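Local coordinates for protein hypothetical dTDP-4-dehydrorhamnose 3,5-epimerase (Sulfolobus tokodaii, PDB 2B9U) that probably catalyses the epimerization at C3' and C5' of a dTDP-linked 4-keto-6-deoxy sugar, a step in dTDP-L-rhamnose biosynthesis, at residues 2-15 with 29-41. Numbering follows the deposited sequence.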
loop_
_atom_site.group_PDB
_atom_site.type_symbol
_atom_site.label_atom_id
_atom_site.label_comp_id
_atom_site.label_asym_id
_atom_site.label_seq_id
_atom_site.Cartn_x
_atom_site.Cartn_y
_atom_site.Cartn_z
ATOM N N PRO A 2 7.049 14.514 -8.629
ATOM C CA PRO A 2 7.126 13.104 -8.191
ATOM C C PRO A 2 6.053 12.251 -8.898
ATOM O O PRO A 2 6.168 11.022 -8.978
ATOM C CB PRO A 2 6.836 13.180 -6.684
ATOM C CG PRO A 2 6.935 14.642 -6.332
ATOM C CD PRO A 2 6.531 15.385 -7.560
ATOM N N PHE A 3 5.014 12.924 -9.396
ATOM C CA PHE A 3 3.926 12.290 -10.128
ATOM C C PHE A 3 3.535 13.091 -11.377
ATOM O O PHE A 3 3.719 14.308 -11.434
ATOM C CB PHE A 3 2.688 12.128 -9.237
ATOM C CG PHE A 3 2.957 11.437 -7.927
ATOM C CD1 PHE A 3 2.900 10.044 -7.835
ATOM C CD2 PHE A 3 3.260 12.177 -6.787
ATOM C CE1 PHE A 3 3.139 9.395 -6.638
ATOM C CE2 PHE A 3 3.506 11.530 -5.559
ATOM C CZ PHE A 3 3.441 10.131 -5.486
ATOM N N GLU A 4 2.985 12.382 -12.362
ATOM C CA GLU A 4 2.260 12.984 -13.466
ATOM C C GLU A 4 0.819 12.498 -13.432
ATOM O O GLU A 4 0.572 11.315 -13.252
ATOM C CB GLU A 4 2.915 12.630 -14.798
ATOM C CG GLU A 4 4.232 13.362 -15.005
ATOM C CD GLU A 4 4.656 13.443 -16.465
ATOM O OE1 GLU A 4 4.146 12.665 -17.306
ATOM O OE2 GLU A 4 5.519 14.300 -16.762
ATOM N N PHE A 5 -0.119 13.430 -13.603
ATOM C CA PHE A 5 -1.551 13.151 -13.560
ATOM C C PHE A 5 -2.196 13.362 -14.931
ATOM O O PHE A 5 -2.004 14.407 -15.553
ATOM C CB PHE A 5 -2.227 14.054 -12.524
ATOM C CG PHE A 5 -1.659 13.920 -11.129
ATOM C CD1 PHE A 5 -0.557 14.678 -10.733
ATOM C CD2 PHE A 5 -2.236 13.044 -10.207
ATOM C CE1 PHE A 5 -0.029 14.560 -9.443
ATOM C CE2 PHE A 5 -1.725 12.930 -8.905
ATOM C CZ PHE A 5 -0.609 13.683 -8.531
ATOM N N GLU A 6 -2.941 12.355 -15.395
ATOM C CA GLU A 6 -3.695 12.429 -16.644
ATOM C C GLU A 6 -5.190 12.207 -16.423
ATOM O O GLU A 6 -5.595 11.184 -15.866
ATOM C CB GLU A 6 -3.170 11.417 -17.668
ATOM C CG GLU A 6 -1.649 11.300 -17.669
ATOM C CD GLU A 6 -1.072 10.605 -18.895
ATOM O OE1 GLU A 6 -1.768 9.772 -19.513
ATOM O OE2 GLU A 6 0.108 10.898 -19.221
ATOM N N ASN A 7 -5.997 13.172 -16.879
ATOM C CA ASN A 7 -7.454 13.066 -16.865
ATOM C C ASN A 7 -7.929 12.053 -17.881
ATOM O O ASN A 7 -7.705 12.226 -19.079
ATOM C CB ASN A 7 -8.116 14.406 -17.220
ATOM C CG ASN A 7 -7.771 15.516 -16.256
ATOM O OD1 ASN A 7 -6.814 15.416 -15.478
ATOM N ND2 ASN A 7 -8.548 16.603 -16.311
ATOM N N LEU A 8 -8.631 11.026 -17.420
ATOM C CA LEU A 8 -9.188 10.026 -18.330
ATOM C C LEU A 8 -10.679 10.240 -18.621
ATOM O O LEU A 8 -11.307 9.448 -19.324
ATOM C CB LEU A 8 -8.911 8.604 -17.820
ATOM C CG LEU A 8 -7.456 8.201 -17.494
ATOM C CD1 LEU A 8 -7.396 6.720 -17.230
ATOM C CD2 LEU A 8 -6.425 8.564 -18.585
ATOM N N GLY A 9 -11.234 11.328 -18.091
ATOM C CA GLY A 9 -12.656 11.617 -18.227
ATOM C C GLY A 9 -13.443 11.319 -16.967
ATOM O O GLY A 9 -13.122 10.383 -16.234
ATOM N N MET A 10 -14.467 12.138 -16.718
ATOM C CA MET A 10 -15.496 11.911 -15.673
ATOM C C MET A 10 -14.980 11.964 -14.235
ATOM O O MET A 10 -15.657 11.498 -13.329
ATOM C CB MET A 10 -16.254 10.579 -15.867
ATOM C CG MET A 10 -16.568 10.135 -17.278
ATOM S SD MET A 10 -17.455 8.553 -17.219
ATOM C CE MET A 10 -16.159 7.384 -17.604
ATOM N N GLY A 11 -13.786 12.509 -14.028
ATOM C CA GLY A 11 -13.172 12.539 -12.702
ATOM C C GLY A 11 -12.161 11.430 -12.442
ATOM O O GLY A 11 -11.556 11.372 -11.369
ATOM N N ILE A 12 -11.967 10.561 -13.432
ATOM C CA ILE A 12 -11.015 9.444 -13.342
ATOM C C ILE A 12 -9.642 9.996 -13.718
ATOM O O ILE A 12 -9.512 10.734 -14.709
ATOM C CB ILE A 12 -11.414 8.256 -14.291
ATOM C CG1 ILE A 12 -12.857 7.789 -14.041
ATOM C CG2 ILE A 12 -10.412 7.078 -14.208
ATOM C CD1 ILE A 12 -13.074 7.048 -12.742
ATOM N N ILE A 13 -8.626 9.652 -12.922
ATOM C CA ILE A 13 -7.295 10.186 -13.105
ATOM C C ILE A 13 -6.271 9.058 -13.098
ATOM O O ILE A 13 -6.308 8.180 -12.232
ATOM C CB ILE A 13 -6.927 11.237 -12.016
ATOM C CG1 ILE A 13 -7.907 12.428 -12.050
ATOM C CG2 ILE A 13 -5.505 11.737 -12.226
ATOM C CD1 ILE A 13 -7.599 13.548 -11.076
ATOM N N LEU A 14 -5.373 9.075 -14.080
ATOM C CA LEU A 14 -4.251 8.139 -14.091
ATOM C C LEU A 14 -3.050 8.824 -13.461
ATOM O O LEU A 14 -2.711 9.954 -13.835
ATOM C CB LEU A 14 -3.922 7.663 -15.521
ATOM C CG LEU A 14 -2.820 6.595 -15.548
ATOM C CD1 LEU A 14 -3.411 5.210 -15.791
ATOM C CD2 LEU A 14 -1.757 6.951 -16.568
ATOM N N ILE A 15 -2.430 8.154 -12.490
ATOM C CA ILE A 15 -1.253 8.683 -11.800
ATOM C C ILE A 15 -0.009 7.893 -12.190
ATOM O O ILE A 15 -0.005 6.651 -12.163
ATOM C CB ILE A 15 -1.424 8.715 -10.247
ATOM C CG1 ILE A 15 -2.665 9.496 -9.856
ATOM C CG2 ILE A 15 -0.231 9.395 -9.557
ATOM C CD1 ILE A 15 -3.782 8.635 -9.381
ATOM N N GLU A 29 8.024 6.411 -4.659
ATOM C CA GLU A 29 6.922 6.953 -3.884
ATOM C C GLU A 29 5.635 6.649 -4.636
ATOM O O GLU A 29 5.456 7.059 -5.791
ATOM C CB GLU A 29 7.107 8.464 -3.638
ATOM C CG GLU A 29 8.422 8.771 -2.945
ATOM C CD GLU A 29 8.704 10.263 -2.735
ATOM O OE1 GLU A 29 8.466 11.074 -3.653
ATOM O OE2 GLU A 29 9.180 10.616 -1.637
ATOM N N VAL A 30 4.738 5.927 -3.970
ATOM C CA VAL A 30 3.488 5.523 -4.560
ATOM C C VAL A 30 2.423 6.634 -4.399
ATOM O O VAL A 30 1.748 6.978 -5.352
ATOM C CB VAL A 30 3.009 4.164 -3.982
ATOM C CG1 VAL A 30 1.679 3.729 -4.597
ATOM C CG2 VAL A 30 4.098 3.088 -4.168
ATOM N N PHE A 31 2.305 7.185 -3.195
ATOM C CA PHE A 31 1.312 8.187 -2.880
ATOM C C PHE A 31 1.927 9.177 -1.898
ATOM O O PHE A 31 2.691 8.774 -1.019
ATOM C CB PHE A 31 0.069 7.500 -2.284
ATOM C CG PHE A 31 -0.720 8.364 -1.356
ATOM C CD1 PHE A 31 -1.651 9.258 -1.849
ATOM C CD2 PHE A 31 -0.529 8.288 0.017
ATOM C CE1 PHE A 31 -2.384 10.061 -1.001
ATOM C CE2 PHE A 31 -1.265 9.076 0.874
ATOM C CZ PHE A 31 -2.187 9.977 0.364
ATOM N N LYS A 32 1.616 10.469 -2.073
ATOM C CA LYS A 32 2.025 11.532 -1.130
ATOM C C LYS A 32 0.890 12.518 -0.931
ATOM O O LYS A 32 0.384 13.102 -1.896
ATOM C CB LYS A 32 3.253 12.312 -1.613
ATOM C CG LYS A 32 4.526 11.507 -1.777
ATOM C CD LYS A 32 5.642 12.353 -2.359
ATOM C CE LYS A 32 6.317 13.218 -1.321
ATOM N NZ LYS A 32 7.629 13.707 -1.858
ATOM N N SER A 33 0.507 12.701 0.329
ATOM C CA SER A 33 -0.675 13.482 0.695
ATOM C C SER A 33 -0.737 14.848 -0.011
ATOM O O SER A 33 -1.752 15.192 -0.609
ATOM C CB SER A 33 -0.730 13.668 2.215
ATOM O OG SER A 33 -1.785 14.539 2.577
ATOM N N GLU A 34 0.362 15.595 0.048
ATOM C CA GLU A 34 0.435 16.941 -0.505
ATOM C C GLU A 34 0.191 16.979 -2.008
ATOM O O GLU A 34 -0.599 17.787 -2.482
ATOM C CB GLU A 34 1.795 17.557 -0.168
ATOM C CG GLU A 34 2.016 18.959 -0.722
ATOM C CD GLU A 34 3.025 19.738 0.098
ATOM O OE1 GLU A 34 3.908 20.397 -0.503
ATOM O OE2 GLU A 34 2.937 19.675 1.349
ATOM N N ASP A 35 0.882 16.116 -2.747
ATOM C CA ASP A 35 0.747 16.053 -4.192
ATOM C C ASP A 35 -0.663 15.633 -4.628
ATOM O O ASP A 35 -1.221 16.181 -5.599
ATOM C CB ASP A 35 1.799 15.095 -4.769
ATOM C CG ASP A 35 3.229 15.613 -4.591
ATOM O OD1 ASP A 35 3.467 16.822 -4.806
ATOM O OD2 ASP A 35 4.126 14.810 -4.259
ATOM N N PHE A 36 -1.243 14.673 -3.899
ATOM C CA PHE A 36 -2.537 14.127 -4.269
ATOM C C PHE A 36 -3.671 15.086 -3.909
ATOM O O PHE A 36 -4.673 15.147 -4.619
ATOM C CB PHE A 36 -2.770 12.744 -3.631
ATOM C CG PHE A 36 -2.149 11.594 -4.389
ATOM C CD1 PHE A 36 -0.810 11.625 -4.782
ATOM C CD2 PHE A 36 -2.900 10.447 -4.664
ATOM C CE1 PHE A 36 -0.229 10.530 -5.469
ATOM C CE2 PHE A 36 -2.335 9.359 -5.333
ATOM C CZ PHE A 36 -0.996 9.401 -5.738
ATOM N N THR A 37 -3.515 15.797 -2.790
ATOM C CA THR A 37 -4.481 16.815 -2.350
ATOM C C THR A 37 -4.599 17.966 -3.363
ATOM O O THR A 37 -5.710 18.409 -3.670
ATOM C CB THR A 37 -4.137 17.359 -0.946
ATOM O OG1 THR A 37 -4.002 16.259 -0.024
ATOM C CG2 THR A 37 -5.237 18.302 -0.430
ATOM N N LYS A 38 -3.462 18.429 -3.889
ATOM C CA LYS A 38 -3.433 19.425 -4.985
ATOM C C LYS A 38 -4.294 19.002 -6.160
ATOM O O LYS A 38 -4.769 19.845 -6.936
ATOM C CB LYS A 38 -2.018 19.608 -5.521
ATOM C CG LYS A 38 -1.359 20.930 -5.228
ATOM C CD LYS A 38 -0.174 20.742 -4.289
ATOM C CE LYS A 38 0.588 22.045 -4.078
ATOM N NZ LYS A 38 1.917 21.786 -3.465
ATOM N N MET A 39 -4.449 17.683 -6.315
ATOM C CA MET A 39 -5.217 17.114 -7.414
ATOM C C MET A 39 -6.626 16.726 -6.986
ATOM O O MET A 39 -7.347 16.082 -7.737
ATOM C CB MET A 39 -4.466 15.928 -8.033
ATOM C CG MET A 39 -3.145 16.334 -8.677
ATOM S SD MET A 39 -3.379 17.536 -10.017
ATOM C CE MET A 39 -1.672 18.011 -10.348
ATOM N N ARG A 40 -7.006 17.149 -5.778
ATOM C CA ARG A 40 -8.355 16.967 -5.227
ATOM C C ARG A 40 -8.652 15.531 -4.756
ATOM O O ARG A 40 -9.815 15.156 -4.569
ATOM C CB ARG A 40 -9.429 17.483 -6.207
ATOM C CG ARG A 40 -9.548 19.020 -6.248
ATOM C CD ARG A 40 -9.894 19.554 -7.652
ATOM N NE ARG A 40 -8.679 19.989 -8.340
ATOM C CZ ARG A 40 -8.023 19.302 -9.273
ATOM N NH1 ARG A 40 -8.466 18.118 -9.706
ATOM N NH2 ARG A 40 -6.908 19.811 -9.782
ATOM N N ILE A 41 -7.596 14.746 -4.539
ATOM C CA ILE A 41 -7.733 13.411 -3.932
ATOM C C ILE A 41 -7.559 13.542 -2.410
ATOM O O ILE A 41 -6.537 14.062 -1.950
ATOM C CB ILE A 41 -6.730 12.385 -4.555
ATOM C CG1 ILE A 41 -6.886 12.348 -6.089
ATOM C CG2 ILE A 41 -6.884 10.983 -3.908
ATOM C CD1 ILE A 41 -5.806 11.563 -6.836
HETATM O O HOH W 1 6.587 9.086 -7.291
#
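An aromatic cluster of Phe3, Phe5 and Phe36 joins the N-terminal hairpin of this jelly roll-like epimerase to the short helix 33-37. Phe36 is the link between the other two rings. Its edge points at the face of Phe3, with CE1 over the ring centre and the planes at 85°. Phe5 in turn directs its edge at the face of Phe36, with centroids 5.8 Å apart. Phe3 CG lies anti to the carbonyl carbon (chi1 -53°), which sets the outer end of the ring against the backbone of 29-32. There Phe3 CE1 comes to 3.1 Å from Val30 O. Asp35 OD2 lies at the ring's edge, 3.6 Å from Phe3 CE2, and also meets Pro2 CG. With an alanine in place of Phe3, a gap would probably open beside Phe36, and its CE1 edge would lose the aromatic face it rests on. Met39 covers a face of Phe5. Met39 CG sits 3.4 Å from the centroid of the Phe5 ring, almost on the normal, a CH-pi contact. The bend at chi2 of Met39 (-60°) keeps its SD over the same face, a Met-aromatic contact, and brings Met39 CE to 3.5 Å from Phe5 CD1. Ile15 CG2 packs against Phe36 CZ at 3.9 Å. No direct hydrogen bond crosses the contact; a water bridges Pro2 O and Glu29 O. The helix ends in a Schellman motif with Arg40 at C-prime. Beyond the cluster, Phe36 and Ile41 pack on Ile72 of strand 70-75, while strand 12-22 pairs with strand 109-112. Strand 25-32 pairs antiparallel with a strand of the second subunit, so the sheet continues across the dimer interface.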